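Side-chain contacts in TetR family Transcriptional regulator (Streptococcus agalactiae 2603V/R, PDB 3KKC), which probably binds DNA as a TetR-family transcriptional regulator with a predicted helix-turn-helix, and holds a nickel ion in the crystal: residues K89-E92 against S97-T100; L101-D106 against W155-Q160. One frame throughout, in Å; residues are numbered along the deposited sequence.

Interaction 1: K89-E92 against S97-T100. With NI (nickel (II) ion), chain E.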
ATOM      1  N   LYS A  89      15.357   1.885 -14.577  1.00 75.93           N
ATOM      2  CA  LYS A  89      15.540   1.234 -15.876  1.00 79.04           C
ATOM      3  C   LYS A  89      15.115  -0.226 -15.767  1.00 80.48           C
ATOM      4  O   LYS A  89      14.371  -0.733 -16.603  1.00 82.72           O
ATOM      5  CB  LYS A  89      16.988   1.341 -16.341  1.00 84.05           C
ATOM      6  CG  LYS A  89      17.191   1.087 -17.835  1.00 96.74           C
ATOM      7  CD  LYS A  89      18.516   1.697 -18.357  1.00101.34           C
ATOM      8  CE  LYS A  89      19.748   0.995 -17.779  1.00103.54           C
ATOM      9  NZ  LYS A  89      21.031   1.780 -17.874  1.00102.90           N
ATOM     10  N   HIS A  90      15.575  -0.891 -14.709  1.00 76.67           N
ATOM     11  CA  HIS A  90      15.224  -2.283 -14.460  1.00 72.02           C
ATOM     12  C   HIS A  90      13.746  -2.530 -14.279  1.00 72.03           C
ATOM     13  O   HIS A  90      13.224  -3.559 -14.695  1.00 75.31           O
ATOM     14  CB  HIS A  90      15.986  -2.814 -13.262  1.00 70.04           C
ATOM     15  CG  HIS A  90      17.374  -3.236 -13.598  1.00 78.28           C
ATOM     16  ND1 HIS A  90      17.793  -4.545 -13.521  1.00 80.93           N
ATOM     17  CD2 HIS A  90      18.426  -2.527 -14.067  1.00 82.97           C
ATOM     18  CE1 HIS A  90      19.056  -4.622 -13.897  1.00 82.51           C
ATOM     19  NE2 HIS A  90      19.459  -3.414 -14.245  1.00 86.95           N
ATOM     20  N   PHE A  91      13.055  -1.587 -13.665  1.00 73.07           N
ATOM     21  CA  PHE A  91      11.645  -1.794 -13.429  1.00 73.50           C
ATOM     22  C   PHE A  91      10.847  -1.747 -14.734  1.00 74.65           C
ATOM     23  O   PHE A  91       9.918  -2.542 -14.917  1.00 82.29           O
ATOM     24  CB  PHE A  91      11.105  -0.865 -12.314  1.00 66.45           C
ATOM     25  CG  PHE A  91      11.389  -1.380 -10.907  1.00 61.45           C
ATOM     26  CD1 PHE A  91      10.532  -2.287 -10.294  1.00 61.29           C
ATOM     27  CD2 PHE A  91      12.524  -0.976 -10.211  1.00 61.53           C
ATOM     28  CE1 PHE A  91      10.794  -2.784  -9.008  1.00 61.08           C
ATOM     29  CE2 PHE A  91      12.788  -1.449  -8.918  1.00 63.03           C
ATOM     30  CZ  PHE A  91      11.922  -2.366  -8.319  1.00 62.12           C
ATOM     31  N   GLU A  92      11.236  -0.874 -15.660  1.00 69.84           N
ATOM     32  CA  GLU A  92      10.412  -0.648 -16.855  1.00 77.47           C
ATOM     33  C   GLU A  92      10.451  -1.800 -17.871  1.00 79.89           C
ATOM     34  O   GLU A  92       9.521  -1.946 -18.683  1.00 79.71           O
ATOM     35  CB  GLU A  92      10.704   0.717 -17.521  1.00 85.32           C
ATOM     36  CG  GLU A  92      12.024   0.802 -18.288  1.00 95.43           C
ATOM     37  CD  GLU A  92      12.109   2.005 -19.235  1.00100.14           C
ATOM     38  OE1 GLU A  92      11.052   2.527 -19.657  1.00101.95           O
ATOM     39  OE2 GLU A  92      13.245   2.419 -19.566  1.00100.31           O
ATOM     40  N   SER A  97      11.438 -10.002 -13.562  1.00 76.74           N
ATOM     41  CA  SER A  97      10.142  -9.950 -12.900  1.00 75.14           C
ATOM     42  C   SER A  97      10.146  -9.028 -11.665  1.00 75.37           C
ATOM     43  O   SER A  97       9.304  -9.175 -10.746  1.00 69.47           O
ATOM     44  CB  SER A  97       9.708 -11.360 -12.497  1.00 80.32           C
ATOM     45  OG  SER A  97       9.891 -12.271 -13.569  1.00 86.72           O
ATOM     46  N   ILE A  98      11.088  -8.082 -11.645  1.00 69.44           N
ATOM     47  CA  ILE A  98      11.218  -7.200 -10.497  1.00 71.03           C
ATOM     48  C   ILE A  98       9.988  -6.297 -10.350  1.00 73.16           C
ATOM     49  O   ILE A  98       9.545  -6.030  -9.242  1.00 74.74           O
ATOM     50  CB  ILE A  98      12.519  -6.384 -10.519  1.00 70.32           C
ATOM     51  CG1 ILE A  98      12.801  -5.826  -9.134  1.00 69.89           C
ATOM     52  CG2 ILE A  98      12.466  -5.258 -11.568  1.00 67.92           C
ATOM     53  CD1 ILE A  98      14.216  -5.408  -8.958  1.00 69.55           C
ATOM     54  N   ALA A  99       9.434  -5.865 -11.480  1.00 71.89           N
ATOM     55  CA  ALA A  99       8.204  -5.086 -11.519  1.00 65.31           C
ATOM     56  C   ALA A  99       7.043  -5.910 -10.996  1.00 76.31           C
ATOM     57  O   ALA A  99       6.245  -5.457 -10.181  1.00 83.32           O
ATOM     58  CB  ALA A  99       7.905  -4.664 -12.936  1.00 56.20           C
ATOM     59  N   THR A 100       6.938  -7.126 -11.495  1.00 79.09           N
ATOM     60  CA  THR A 100       5.827  -7.969 -11.139  1.00 77.52           C
ATOM     61  C   THR A 100       5.957  -8.351  -9.677  1.00 79.16           C
ATOM     62  O   THR A 100       4.970  -8.615  -9.006  1.00 79.65           O
ATOM     63  CB  THR A 100       5.796  -9.203 -12.040  1.00 75.52           C
ATOM     64  OG1 THR A 100       5.859  -8.767 -13.402  1.00 70.66           O
ATOM     65  CG2 THR A 100       4.497 -10.038 -11.814  1.00 68.51           C
TER
HETATM   66 NI    NI E 201      21.535  -3.051 -14.681  0.80 71.45          NI
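Ile98 and Phe91 make the main side-chain contact between helix 80-93 and the start of helix 98-103, and their side chains cross at about a right angle. Ile98 CG2 lies over one face of the ring in a CH-pi contact, 4.0 Å from the Phe91 centroid and 20° off the ring normal, displaced toward the rim. The other branch works at the far end of the ring: Ile98 CG1 is 3.6 Å from Phe91 CE1, and Ile98 CD1 is 3.9 Å from Phe91 CZ. With CG1 anti to the backbone N (chi1 -163°), Ile98 presents both branches to the phenyl group.

Backbone carbonyls take part as van der Waals neighbours. Ile98 O is 3.5 Å from Phe91 CE1, Phe91 O is 3.5 Å from Ala99 CB, and His90 O is 3.6 Å from Ile98 CG2. Ala99 CA borders the Phe91 ring near its plane. Leu71 of helix 57-71 touches both Phe91 and Ile98.

Metal ligation involves a residue whose backbone joins this packing. His90 NE2 binds the nickel ion at 2.2 Å alongside His70 and His86, with one further ligand atom from elsewhere in the structure.

Hence the two helices are joined by buried apolar and carbonyl contacts, while His90, next to Phe91 on the same turn, sends its imidazole away to the metal.

Interaction 2: L101-D106 against W155-Q160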
ATOM      1  N   LEU A 101       7.184  -8.368  -9.176  1.00 82.75           N
ATOM      2  CA  LEU A 101       7.406  -8.745  -7.788  1.00 83.78           C
ATOM      3  C   LEU A 101       6.824  -7.664  -6.884  1.00 78.94           C
ATOM      4  O   LEU A 101       6.187  -7.966  -5.880  1.00 75.78           O
ATOM      5  CB  LEU A 101       8.902  -8.941  -7.525  1.00 87.00           C
ATOM      6  CG  LEU A 101       9.317 -10.153  -6.688  1.00 88.81           C
ATOM      7  CD1 LEU A 101       8.269 -11.256  -6.726  1.00 86.33           C
ATOM      8  CD2 LEU A 101      10.659 -10.673  -7.166  1.00 90.52           C
ATOM      9  N   LEU A 102       7.023  -6.407  -7.282  1.00 77.98           N
ATOM     10  CA  LEU A 102       6.584  -5.236  -6.528  1.00 75.12           C
ATOM     11  C   LEU A 102       5.084  -5.005  -6.623  1.00 77.51           C
ATOM     12  O   LEU A 102       4.440  -4.625  -5.645  1.00 76.64           O
ATOM     13  CB  LEU A 102       7.292  -3.985  -7.042  1.00 69.82           C
ATOM     14  CG  LEU A 102       6.895  -2.700  -6.310  1.00 65.81           C
ATOM     15  CD1 LEU A 102       7.513  -2.679  -4.917  1.00 64.88           C
ATOM     16  CD2 LEU A 102       7.295  -1.447  -7.087  1.00 63.69           C
ATOM     17  N   LEU A 103       4.546  -5.208  -7.821  1.00 77.54           N
ATOM     18  CA  LEU A 103       3.125  -5.017  -8.095  1.00 79.15           C
ATOM     19  C   LEU A 103       2.263  -6.150  -7.512  1.00 82.76           C
ATOM     20  O   LEU A 103       1.041  -6.031  -7.395  1.00 83.17           O
ATOM     21  CB  LEU A 103       2.906  -4.945  -9.609  1.00 77.00           C
ATOM     22  CG  LEU A 103       2.722  -3.602 -10.321  1.00 72.26           C
ATOM     23  CD1 LEU A 103       3.558  -2.528  -9.661  1.00 72.13           C
ATOM     24  CD2 LEU A 103       3.038  -3.751 -11.810  1.00 70.19           C
ATOM     25  N   SER A 104       2.910  -7.259  -7.179  1.00 80.05           N
ATOM     26  CA  SER A 104       2.216  -8.424  -6.680  1.00 77.74           C
ATOM     27  C   SER A 104       1.865  -8.190  -5.209  1.00 81.32           C
ATOM     28  O   SER A 104       1.060  -8.930  -4.619  1.00 83.89           O
ATOM     29  CB  SER A 104       3.116  -9.653  -6.806  1.00 72.81           C
ATOM     30  OG  SER A 104       4.138  -9.619  -5.820  1.00 69.58           O
ATOM     31  N   ASP A 105       2.485  -7.170  -4.621  1.00 77.21           N
ATOM     32  CA  ASP A 105       2.302  -6.894  -3.203  1.00 87.14           C
ATOM     33  C   ASP A 105       2.925  -7.937  -2.283  1.00 91.35           C
ATOM     34  O   ASP A 105       2.653  -7.916  -1.079  1.00 96.01           O
ATOM     35  CB  ASP A 105       0.809  -6.795  -2.852  1.00 94.88           C
ATOM     36  CG  ASP A 105       0.207  -5.457  -3.214  1.00101.50           C
ATOM     37  OD1 ASP A 105       0.974  -4.471  -3.326  1.00108.57           O
ATOM     38  OD2 ASP A 105      -1.032  -5.394  -3.377  1.00 99.46           O
ATOM     39  N   ASP A 106       3.727  -8.857  -2.813  1.00 88.40           N
ATOM     40  CA  ASP A 106       4.327  -9.845  -1.927  1.00 90.50           C
ATOM     41  C   ASP A 106       4.971  -9.128  -0.757  1.00 94.91           C
ATOM     42  O   ASP A 106       5.933  -8.385  -0.938  1.00 95.72           O
ATOM     43  CB  ASP A 106       5.368 -10.696  -2.624  1.00 90.17           C
ATOM     44  CG  ASP A 106       6.021 -11.686  -1.675  1.00 95.56           C
ATOM     45  OD1 ASP A 106       5.483 -12.800  -1.505  1.00 98.63           O
ATOM     46  OD2 ASP A 106       7.062 -11.346  -1.079  1.00 96.53           O
ATOM     47  N   TRP A 155       3.492   4.237 -11.878  1.00 65.77           N
ATOM     48  CA  TRP A 155       4.130   4.317 -13.184  1.00 71.18           C
ATOM     49  C   TRP A 155       4.120   2.943 -13.871  1.00 73.77           C
ATOM     50  O   TRP A 155       3.841   2.831 -15.065  1.00 74.02           O
ATOM     51  CB  TRP A 155       5.559   4.837 -12.984  1.00 71.11           C
ATOM     52  CG  TRP A 155       6.426   4.936 -14.215  1.00 75.07           C
ATOM     53  CD1 TRP A 155       6.155   5.624 -15.364  1.00 72.82           C
ATOM     54  CD2 TRP A 155       7.731   4.363 -14.389  1.00 73.47           C
ATOM     55  NE1 TRP A 155       7.196   5.495 -16.241  1.00 75.06           N
ATOM     56  CE2 TRP A 155       8.178   4.730 -15.668  1.00 73.88           C
ATOM     57  CE3 TRP A 155       8.562   3.570 -13.584  1.00 71.96           C
ATOM     58  CZ2 TRP A 155       9.423   4.336 -16.167  1.00 74.28           C
ATOM     59  CZ3 TRP A 155       9.795   3.183 -14.078  1.00 74.25           C
ATOM     60  CH2 TRP A 155      10.214   3.565 -15.358  1.00 74.54           C
ATOM     61  N   LEU A 156       4.395   1.899 -13.100  1.00 70.81           N
ATOM     62  CA  LEU A 156       4.399   0.539 -13.626  1.00 69.03           C
ATOM     63  C   LEU A 156       2.999   0.040 -14.051  1.00 79.41           C
ATOM     64  O   LEU A 156       2.887  -0.813 -14.941  1.00 87.09           O
ATOM     65  CB  LEU A 156       5.067  -0.421 -12.621  1.00 58.76           C
ATOM     66  CG  LEU A 156       6.565  -0.166 -12.364  1.00 57.99           C
ATOM     67  CD1 LEU A 156       7.088  -0.918 -11.160  1.00 59.95           C
ATOM     68  CD2 LEU A 156       7.424  -0.517 -13.580  1.00 58.29           C
ATOM     69  N   HIS A 157       1.939   0.558 -13.424  1.00 79.23           N
ATOM     70  CA  HIS A 157       0.573   0.190 -13.820  1.00 84.02           C
ATOM     71  C   HIS A 157       0.187   0.950 -15.072  1.00 82.50           C
ATOM     72  O   HIS A 157      -0.836   0.664 -15.689  1.00 82.38           O
ATOM     73  CB  HIS A 157      -0.463   0.556 -12.755  1.00 91.86           C
ATOM     74  CG  HIS A 157      -0.440  -0.312 -11.539  1.00 98.73           C
ATOM     75  ND1 HIS A 157       0.097   0.106 -10.339  1.00 99.75           N
ATOM     76  CD2 HIS A 157      -0.923  -1.558 -11.323  1.00103.09           C
ATOM     77  CE1 HIS A 157      -0.039  -0.854  -9.441  1.00101.41           C
ATOM     78  NE2 HIS A 157      -0.656  -1.875 -10.013  1.00103.46           N
ATOM     79  N   GLN A 158       0.983   1.954 -15.419  1.00 82.82           N
ATOM     80  CA  GLN A 158       0.670   2.807 -16.555  1.00 83.64           C
ATOM     81  C   GLN A 158       0.958   2.096 -17.873  1.00 86.95           C
ATOM     82  O   GLN A 158       2.031   1.512 -18.052  1.00 85.99           O
ATOM     83  CB  GLN A 158       1.455   4.113 -16.472  1.00 86.20           C
ATOM     84  CG  GLN A 158       1.024   5.032 -15.334  1.00 88.45           C
ATOM     85  CD  GLN A 158      -0.375   5.604 -15.534  1.00 86.91           C
ATOM     86  OE1 GLN A 158      -1.313   5.228 -14.825  1.00 82.44           O
ATOM     87  NE2 GLN A 158      -0.521   6.520 -16.508  1.00 85.19           N
ATOM     88  N   ARG A 159      -0.021   2.147 -18.777  1.00 92.52           N
ATOM     89  CA  ARG A 159       0.060   1.523 -20.094  1.00 97.78           C
ATOM     90  C   ARG A 159       0.895   2.400 -21.015  1.00 96.90           C
ATOM     91  O   ARG A 159       1.634   1.908 -21.868  1.00 98.27           O
ATOM     92  CB  ARG A 159      -1.343   1.332 -20.677  1.00105.58           C
ATOM     93  CG  ARG A 159      -2.046  -0.003 -20.349  1.00113.36           C
ATOM     94  CD  ARG A 159      -1.751  -0.545 -18.954  1.00117.24           C
ATOM     95  NE  ARG A 159      -0.478  -1.265 -18.909  1.00123.64           N
ATOM     96  CZ  ARG A 159      -0.058  -1.995 -17.877  1.00127.66           C
ATOM     97  NH1 ARG A 159      -0.816  -2.121 -16.794  1.00127.53           N
ATOM     98  NH2 ARG A 159       1.119  -2.609 -17.932  1.00130.02           N
ATOM     99  N   GLN A 160       0.769   3.708 -20.835  1.00 93.81           N
ATOM    100  CA  GLN A 160       1.635   4.655 -21.523  1.00 93.20           C
ATOM    101  C   GLN A 160       2.476   5.364 -20.484  1.00 91.16           C
ATOM    102  O   GLN A 160       2.010   6.297 -19.838  1.00 86.77           O
ATOM    103  CB  GLN A 160       0.814   5.666 -22.314  1.00 94.41           C
ATOM    104  CG  GLN A 160      -0.215   5.048 -23.263  1.00 98.85           C
ATOM    105  CD  GLN A 160       0.389   4.046 -24.223  1.00103.50           C
ATOM    106  OE1 GLN A 160      -0.322   3.237 -24.821  1.00105.27           O
ATOM    107  NE2 GLN A 160       1.710   4.091 -24.378  1.00105.35           N
TER
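Ser104 OG, next in sequence to the Leu103 that meets Leu156 and His157, is engaged by two backbone groups. It donates to Leu101 O at 2.6 Å, from well above the carbonyl plane, and accepts from Asp106 N at 3.1 Å with an N-H...O angle of 160°. The second bond defines an ST turn. Together they tie the hydroxyl to the backbone where the chain leaves helix 98-103, with Asp105 at positive phi and Asp106 capping helix 107-129 through its OD2 to Phe109 N.

Across the contact the chemistry is apolar. Leu103 CG sits over one face of the His157 imidazole, 4.1 Å from its centroid and 25° off the normal; the side chains run past each other in opposite directions, and His157 NE2 is the ring atom closest to Leu103 CG, at 3.8 Å. His157 ND1 has a weak hydrogen bond with Lys153 O, which would help set the ring's rotation. Both methyl groups of Leu103 face Leu156 CB, CD1 at 3.9 Å and CD2 at 4.0 Å. Deeper in, Leu102 CD2 meets Leu156 CD1 at 4.1 Å, the two side chains crossing at about a right angle; a CG anti to the backbone N (chi1 180°) helps carry Leu102 there.

Leu102 also packs on Phe109, Leu110 and Phe113 of helix 107-129. The contact thus joins the ends of helices 98-103 and 137-157 within the helical TetR C-terminal region, grading from leucine packing inside to a leucine-imidazole contact at the exposed margin, while polar bonds shape the turn beside it.

How the interactions relate
Both interactions use helix 98-103, which packs through its first turn on helix 80-93 in interaction 1 and through its later residues on the end of helix 137-157 in interaction 2. All the touching residues of interaction 1 are buried; interaction 2 lies farther from the chain centre and ends at an exposed histidine. Each has an aliphatic group over an aromatic face, but a phenyl in the interior and an imidazole at the surface. Their centres are about 8 Å apart, and they meet directly: Phe91 CE1 lies 4.2 Å from Leu102 CB, and Ala99 CB lies 4.2 Å from Leu156 CD2, so helices 80-93, 98-103 and 137-157 meet at one largely apolar junction.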